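PDB 4EWP: 3-oxoacyl-[acyl-carrier-protein] synthase 3 from Micrococcus luteus NCTC 2665, which probably catalyses the first condensation of fatty acid synthesis, joining two carbons from malonyl-ACP to an acyl-CoA primer such as acetyl-CoA. Local coordinates for residues A13-A25 against V67-L79. Numbering follows the deposited sequence.
Sequences ASRIVAVGAYRPA and VGAAREALERAGL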
ATOM      1  N   ALA A  13      -8.873 -23.597   3.569  1.00 33.04           N
ATOM      2  CA  ALA A  13      -7.564 -23.184   3.072  1.00 27.94           C
ATOM      3  C   ALA A  13      -7.679 -22.326   1.820  1.00 25.20           C
ATOM      4  O   ALA A  13      -8.768 -21.897   1.441  1.00 24.67           O
ATOM      5  CB  ALA A  13      -6.684 -24.411   2.810  1.00 23.22           C
ATOM      6  N   SER A  14      -6.549 -22.086   1.173  1.00 22.78           N
ATOM      7  CA  SER A  14      -6.516 -21.192   0.021  1.00 21.99           C
ATOM      8  C   SER A  14      -5.614 -21.778  -1.049  1.00 20.37           C
ATOM      9  O   SER A  14      -4.886 -22.738  -0.793  1.00 21.60           O
ATOM     10  CB  SER A  14      -5.924 -19.856   0.445  1.00 17.82           C
ATOM     11  OG  SER A  14      -4.621 -20.074   0.961  1.00 19.78           O
ATOM     12  N   ARG A  15      -5.618 -21.182  -2.238  1.00 17.46           N
ATOM     13  CA  ARG A  15      -4.783 -21.706  -3.314  1.00 24.58           C
ATOM     14  C   ARG A  15      -4.706 -20.731  -4.472  1.00 22.11           C
ATOM     15  O   ARG A  15      -5.656 -19.992  -4.740  1.00 21.91           O
ATOM     16  CB  ARG A  15      -5.289 -23.088  -3.759  1.00 33.66           C
ATOM     17  CG  ARG A  15      -5.634 -23.257  -5.232  1.00 45.21           C
ATOM     18  CD  ARG A  15      -6.041 -24.718  -5.521  1.00 57.30           C
ATOM     19  NE  ARG A  15      -6.378 -24.948  -6.931  1.00 68.52           N
ATOM     20  CZ  ARG A  15      -7.619 -25.081  -7.406  1.00 72.23           C
ATOM     21  NH1 ARG A  15      -8.662 -25.019  -6.581  1.00 74.43           N
ATOM     22  NH2 ARG A  15      -7.820 -25.282  -8.709  1.00 67.66           N
ATOM     23  N   ILE A  16      -3.556 -20.714  -5.134  1.00 19.30           N
ATOM     24  CA  ILE A  16      -3.372 -19.896  -6.326  1.00 21.17           C
ATOM     25  C   ILE A  16      -3.996 -20.663  -7.476  1.00 22.65           C
ATOM     26  O   ILE A  16      -3.557 -21.770  -7.794  1.00 26.87           O
ATOM     27  CB  ILE A  16      -1.870 -19.640  -6.601  1.00 18.92           C
ATOM     28  CG1 ILE A  16      -1.269 -18.768  -5.487  1.00 20.16           C
ATOM     29  CG2 ILE A  16      -1.665 -19.016  -7.989  1.00 18.26           C
ATOM     30  CD1 ILE A  16       0.242 -18.593  -5.544  1.00 18.24           C
ATOM     31  N   VAL A  17      -5.034 -20.104  -8.093  1.00 21.57           N
ATOM     32  CA  VAL A  17      -5.747 -20.852  -9.130  1.00 23.57           C
ATOM     33  C   VAL A  17      -5.381 -20.445 -10.554  1.00 24.62           C
ATOM     34  O   VAL A  17      -5.903 -21.025 -11.516  1.00 26.59           O
ATOM     35  CB  VAL A  17      -7.274 -20.789  -8.945  1.00 25.32           C
ATOM     36  CG1 VAL A  17      -7.654 -21.462  -7.647  1.00 27.46           C
ATOM     37  CG2 VAL A  17      -7.770 -19.336  -8.978  1.00 22.23           C
ATOM     38  N   ALA A  18      -4.482 -19.468 -10.691  1.00 21.88           N
ATOM     39  CA  ALA A  18      -4.041 -19.042 -12.018  1.00 21.28           C
ATOM     40  C   ALA A  18      -2.948 -18.006 -11.934  1.00 24.55           C
ATOM     41  O   ALA A  18      -2.786 -17.338 -10.903  1.00 17.92           O
ATOM     42  CB  ALA A  18      -5.202 -18.500 -12.819  1.00 23.81           C
ATOM     43  N   VAL A  19      -2.191 -17.882 -13.020  1.00 24.01           N
ATOM     44  CA  VAL A  19      -1.178 -16.844 -13.123  1.00 23.48           C
ATOM     45  C   VAL A  19      -1.246 -16.165 -14.490  1.00 22.90           C
ATOM     46  O   VAL A  19      -1.511 -16.807 -15.508  1.00 26.51           O
ATOM     47  CB  VAL A  19       0.243 -17.389 -12.829  1.00 24.27           C
ATOM     48  CG1 VAL A  19       0.571 -18.573 -13.727  1.00 23.13           C
ATOM     49  CG2 VAL A  19       1.283 -16.273 -12.960  1.00 20.10           C
ATOM     50  N   GLY A  20      -1.034 -14.856 -14.497  1.00 18.93           N
ATOM     51  CA  GLY A  20      -1.125 -14.066 -15.704  1.00 19.80           C
ATOM     52  C   GLY A  20       0.094 -13.175 -15.811  1.00 19.06           C
ATOM     53  O   GLY A  20       0.764 -12.909 -14.822  1.00 18.32           O
ATOM     54  N   ALA A  21       0.383 -12.719 -17.022  1.00 20.77           N
ATOM     55  CA  ALA A  21       1.616 -12.003 -17.298  1.00 24.34           C
ATOM     56  C   ALA A  21       1.401 -10.895 -18.322  1.00 26.47           C
ATOM     57  O   ALA A  21       0.595 -11.028 -19.246  1.00 23.63           O
ATOM     58  CB  ALA A  21       2.687 -12.987 -17.813  1.00 25.03           C
ATOM     59  N   TYR A  22       2.126  -9.799 -18.150  1.00 23.80           N
ATOM     60  CA  TYR A  22       2.260  -8.821 -19.218  1.00 21.41           C
ATOM     61  C   TYR A  22       3.741  -8.482 -19.349  1.00 22.57           C
ATOM     62  O   TYR A  22       4.393  -8.078 -18.375  1.00 20.24           O
ATOM     63  CB  TYR A  22       1.437  -7.551 -18.936  1.00 19.87           C
ATOM     64  CG  TYR A  22       1.438  -6.579 -20.100  1.00 23.83           C
ATOM     65  CD1 TYR A  22       2.524  -5.726 -20.335  1.00 23.70           C
ATOM     66  CD2 TYR A  22       0.364  -6.519 -20.974  1.00 27.09           C
ATOM     67  CE1 TYR A  22       2.529  -4.839 -21.413  1.00 27.35           C
ATOM     68  CE2 TYR A  22       0.359  -5.640 -22.046  1.00 29.89           C
ATOM     69  CZ  TYR A  22       1.437  -4.808 -22.264  1.00 31.97           C
ATOM     70  OH  TYR A  22       1.403  -3.947 -23.337  1.00 35.27           O
ATOM     71  N   ARG A  23       4.260  -8.657 -20.556  1.00 27.30           N
ATOM     72  CA  ARG A  23       5.652  -8.392 -20.862  1.00 28.51           C
ATOM     73  C   ARG A  23       5.722  -7.413 -22.015  1.00 29.58           C
ATOM     74  O   ARG A  23       5.279  -7.724 -23.117  1.00 30.60           O
ATOM     75  CB  ARG A  23       6.359  -9.680 -21.289  1.00 27.74           C
ATOM     76  CG  ARG A  23       6.542 -10.690 -20.177  1.00 26.95           C
ATOM     77  CD  ARG A  23       7.377 -11.858 -20.670  1.00 26.29           C
ATOM     78  NE  ARG A  23       7.325 -12.985 -19.749  1.00 26.28           N
ATOM     79  CZ  ARG A  23       8.189 -13.170 -18.753  1.00 31.05           C
ATOM     80  NH1 ARG A  23       9.169 -12.287 -18.551  1.00 21.51           N
ATOM     81  NH2 ARG A  23       8.080 -14.240 -17.965  1.00 29.66           N
ATOM     82  N   PRO A  24       6.287  -6.221 -21.768  1.00 27.24           N
ATOM     83  CA  PRO A  24       6.535  -5.268 -22.857  1.00 27.12           C
ATOM     84  C   PRO A  24       7.321  -5.929 -23.990  1.00 28.60           C
ATOM     85  O   PRO A  24       8.197  -6.747 -23.720  1.00 32.92           O
ATOM     86  CB  PRO A  24       7.372  -4.187 -22.178  1.00 24.17           C
ATOM     87  CG  PRO A  24       6.885  -4.219 -20.741  1.00 23.72           C
ATOM     88  CD  PRO A  24       6.661  -5.678 -20.451  1.00 23.58           C
ATOM     89  N   ALA A  25       7.009  -5.576 -25.234  1.00 29.30           N
ATOM     90  CA  ALA A  25       7.656  -6.186 -26.389  1.00 31.50           C
ATOM     91  C   ALA A  25       9.076  -5.681 -26.601  1.00 37.06           C
ATOM     92  O   ALA A  25       9.861  -6.298 -27.326  1.00 31.51           O
ATOM     93  CB  ALA A  25       6.821  -5.970 -27.655  1.00 31.78           C
ATOM     94  N   VAL A  67      -3.585  -4.604 -15.933  1.00 20.17           N
ATOM     95  CA  VAL A  67      -4.858  -5.071 -16.465  1.00 23.79           C
ATOM     96  C   VAL A  67      -4.684  -6.271 -17.395  1.00 25.31           C
ATOM     97  O   VAL A  67      -5.430  -7.253 -17.311  1.00 25.79           O
ATOM     98  CB  VAL A  67      -5.614  -3.912 -17.170  1.00 18.80           C
ATOM     99  CG1 VAL A  67      -6.671  -4.430 -18.158  1.00 21.08           C
ATOM    100  CG2 VAL A  67      -6.226  -3.011 -16.136  1.00 20.44           C
ATOM    101  N   GLY A  68      -3.697  -6.191 -18.281  1.00 28.76           N
ATOM    102  CA  GLY A  68      -3.416  -7.292 -19.185  1.00 26.79           C
ATOM    103  C   GLY A  68      -3.086  -8.536 -18.375  1.00 25.83           C
ATOM    104  O   GLY A  68      -3.632  -9.612 -18.622  1.00 25.15           O
ATOM    105  N   ALA A  69      -2.197  -8.395 -17.395  1.00 20.43           N
ATOM    106  CA  ALA A  69      -1.831  -9.545 -16.571  1.00 23.97           C
ATOM    107  C   ALA A  69      -3.081 -10.061 -15.859  1.00 20.35           C
ATOM    108  O   ALA A  69      -3.366 -11.264 -15.871  1.00 17.78           O
ATOM    109  CB  ALA A  69      -0.720  -9.180 -15.557  1.00 22.28           C
ATOM    110  N   ALA A  70      -3.844  -9.139 -15.278  1.00 16.11           N
ATOM    111  CA  ALA A  70      -5.075  -9.504 -14.581  1.00 18.98           C
ATOM    112  C   ALA A  70      -6.011 -10.265 -15.502  1.00 19.73           C
ATOM    113  O   ALA A  70      -6.591 -11.272 -15.108  1.00 24.11           O
ATOM    114  CB  ALA A  70      -5.784  -8.275 -14.035  1.00 15.95           C
ATOM    115  N   ARG A  71      -6.179  -9.784 -16.727  1.00 17.47           N
ATOM    116  CA  ARG A  71      -7.101 -10.464 -17.642  1.00 25.24           C
ATOM    117  C   ARG A  71      -6.656 -11.891 -18.000  1.00 23.57           C
ATOM    118  O   ARG A  71      -7.490 -12.789 -18.095  1.00 24.71           O
ATOM    119  CB  ARG A  71      -7.350  -9.647 -18.912  1.00 28.90           C
ATOM    120  CG  ARG A  71      -8.012  -8.301 -18.670  1.00 33.30           C
ATOM    121  CD  ARG A  71      -8.607  -7.778 -19.973  1.00 37.09           C
ATOM    122  NE  ARG A  71      -8.724  -6.322 -20.012  1.00 36.60           N
ATOM    123  CZ  ARG A  71      -9.823  -5.653 -19.689  1.00 37.43           C
ATOM    124  NH1 ARG A  71     -10.904  -6.308 -19.279  1.00 41.14           N
ATOM    125  NH2 ARG A  71      -9.842  -4.330 -19.769  1.00 36.00           N
ATOM    126  N   GLU A  72      -5.355 -12.103 -18.204  1.00 21.81           N
ATOM    127  CA  GLU A  72      -4.886 -13.461 -18.489  1.00 26.43           C
ATOM    128  C   GLU A  72      -5.191 -14.410 -17.327  1.00 27.39           C
ATOM    129  O   GLU A  72      -5.626 -15.550 -17.530  1.00 30.22           O
ATOM    130  CB  GLU A  72      -3.392 -13.512 -18.809  1.00 27.05           C
ATOM    131  CG  GLU A  72      -2.955 -14.927 -19.123  1.00 32.95           C
ATOM    132  CD  GLU A  72      -1.517 -15.042 -19.545  1.00 34.00           C
ATOM    133  OE1 GLU A  72      -0.787 -14.033 -19.494  1.00 36.67           O
ATOM    134  OE2 GLU A  72      -1.124 -16.157 -19.928  1.00 36.59           O
ATOM    135  N   ALA A  73      -4.976 -13.924 -16.111  1.00 23.15           N
ATOM    136  CA  ALA A  73      -5.227 -14.718 -14.913  1.00 24.43           C
ATOM    137  C   ALA A  73      -6.706 -15.072 -14.821  1.00 23.86           C
ATOM    138  O   ALA A  73      -7.073 -16.207 -14.529  1.00 28.55           O
ATOM    139  CB  ALA A  73      -4.778 -13.963 -13.667  1.00 18.71           C
ATOM    140  N   LEU A  74      -7.552 -14.088 -15.094  1.00 24.42           N
ATOM    141  CA  LEU A  74      -8.991 -14.286 -15.042  1.00 23.95           C
ATOM    142  C   LEU A  74      -9.426 -15.360 -16.035  1.00 32.07           C
ATOM    143  O   LEU A  74     -10.202 -16.262 -15.698  1.00 32.37           O
ATOM    144  CB  LEU A  74      -9.700 -12.980 -15.340  1.00 18.47           C
ATOM    145  CG  LEU A  74      -9.813 -12.026 -14.152  1.00 22.67           C
ATOM    146  CD1 LEU A  74     -10.356 -10.660 -14.599  1.00 22.86           C
ATOM    147  CD2 LEU A  74     -10.695 -12.637 -13.054  1.00 17.94           C
ATOM    148  N   GLU A  75      -8.917 -15.263 -17.262  1.00 34.22           N
ATOM    149  CA  GLU A  75      -9.245 -16.227 -18.312  1.00 32.36           C
ATOM    150  C   GLU A  75      -8.780 -17.659 -17.959  1.00 28.74           C
ATOM    151  O   GLU A  75      -9.516 -18.639 -18.138  1.00 29.72           O
ATOM    152  CB  GLU A  75      -8.660 -15.772 -19.649  1.00 39.22           C
ATOM    153  CG  GLU A  75      -8.917 -16.753 -20.785  1.00 56.37           C
ATOM    154  CD  GLU A  75      -8.160 -16.409 -22.060  1.00 70.44           C
ATOM    155  OE1 GLU A  75      -7.081 -15.780 -21.957  1.00 75.93           O
ATOM    156  OE2 GLU A  75      -8.639 -16.773 -23.159  1.00 72.32           O
ATOM    157  N   ARG A  76      -7.561 -17.776 -17.446  1.00 23.52           N
ATOM    158  CA  ARG A  76      -7.033 -19.082 -17.042  1.00 25.56           C
ATOM    159  C   ARG A  76      -7.749 -19.683 -15.843  1.00 25.22           C
ATOM    160  O   ARG A  76      -7.777 -20.891 -15.689  1.00 24.49           O
ATOM    161  CB  ARG A  76      -5.548 -18.980 -16.724  1.00 25.66           C
ATOM    162  CG  ARG A  76      -4.657 -18.860 -17.938  1.00 28.82           C
ATOM    163  CD  ARG A  76      -3.231 -18.807 -17.469  1.00 39.05           C
ATOM    164  NE  ARG A  76      -2.311 -18.690 -18.580  1.00 50.26           N
ATOM    165  CZ  ARG A  76      -1.047 -19.083 -18.524  1.00 55.67           C
ATOM    166  NH1 ARG A  76      -0.577 -19.620 -17.405  1.00 56.18           N
ATOM    167  NH2 ARG A  76      -0.260 -18.948 -19.583  1.00 55.40           N
ATOM    168  N   ALA A  77      -8.313 -18.829 -14.990  1.00 23.28           N
ATOM    169  CA  ALA A  77      -9.078 -19.289 -13.839  1.00 20.22           C
ATOM    170  C   ALA A  77     -10.541 -19.617 -14.200  1.00 24.06           C
ATOM    171  O   ALA A  77     -11.296 -20.135 -13.372  1.00 24.20           O
ATOM    172  CB  ALA A  77      -9.013 -18.237 -12.719  1.00 20.76           C
ATOM    173  N   GLY A  78     -10.942 -19.342 -15.436  1.00 22.05           N
ATOM    174  CA  GLY A  78     -12.336 -19.512 -15.818  1.00 23.07           C
ATOM    175  C   GLY A  78     -13.256 -18.527 -15.094  1.00 24.65           C
ATOM    176  O   GLY A  78     -14.428 -18.808 -14.876  1.00 25.04           O
ATOM    177  N   LEU A  79     -12.722 -17.370 -14.699  1.00 25.26           N
ATOM    178  CA  LEU A  79     -13.506 -16.381 -13.936  1.00 25.72           C
ATOM    179  C   LEU A  79     -13.724 -15.094 -14.729  1.00 26.13           C
ATOM    180  O   LEU A  79     -13.119 -14.898 -15.779  1.00 25.46           O
ATOM    181  CB  LEU A  79     -12.772 -16.027 -12.639  1.00 24.70           C
ATOM    182  CG  LEU A  79     -12.573 -17.086 -11.552  1.00 23.06           C
ATOM    183  CD1 LEU A  79     -11.564 -16.577 -10.532  1.00 17.69           C
ATOM    184  CD2 LEU A  79     -13.902 -17.472 -10.878  1.00 19.56           C
TER
HETATM  185  O   HOH W   1      -5.519 -21.867 -14.374  1.00 47.64           O
HETATM  186  O   HOH W   2      -2.442 -20.467 -14.723  1.00 24.88           O
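In the N-terminal half of the thiolase fold, a helix packs on the outermost strand of a five-stranded mixed sheet: G20 of strand 13-22 meets A69 and A73 of helix 62-76, whose 67-76 part runs roughly antiparallel to the strand, the axes of the two segments 5.7 Å apart at closest. Small residues on both sides illustrate how such closeness is reached. The CA of G20 lies 3.6 Å from A69 O in a CA-H...O contact, where a side chain would collide with the helix backbone. Further along, the CB of A18 rests 3.4 Å from A73 O and also meets A77 CB, beside V17 CG2, while the A69 methyl sits against the A21-Y22 peptide.

The polar centre is E72. With CG anti to the backbone N (chi1 -179°) and the chain extended, its carboxylate passes alongside G20 to A21. There A21 N donates to E72 OE1 at 3.0 Å; the bond is bent (147° at the hydrogen), the N-H coming from 50° out of the carboxylate plane. OE2 forms a salt bridge with R76 NH2 (2.9 Å) and a hydrogen bond with NE2 of H317 in helix 311-322. R76 lies alongside V19, its CD 3.3 Å from V19 O, and one water joins V17 O to R76 O. Replacing E72 with an alanine would probably leave the A21 N-H without this acceptor, H317 without this partner and the R76 guanidinium without its carboxylate mate, freer to turn. The close fit of glycine and alanines against the helix backbone thus goes with the short spacing between helix and outer strand, whereas one carboxylate ties a strand amide, an arginine and a histidine of a neighbouring helix together.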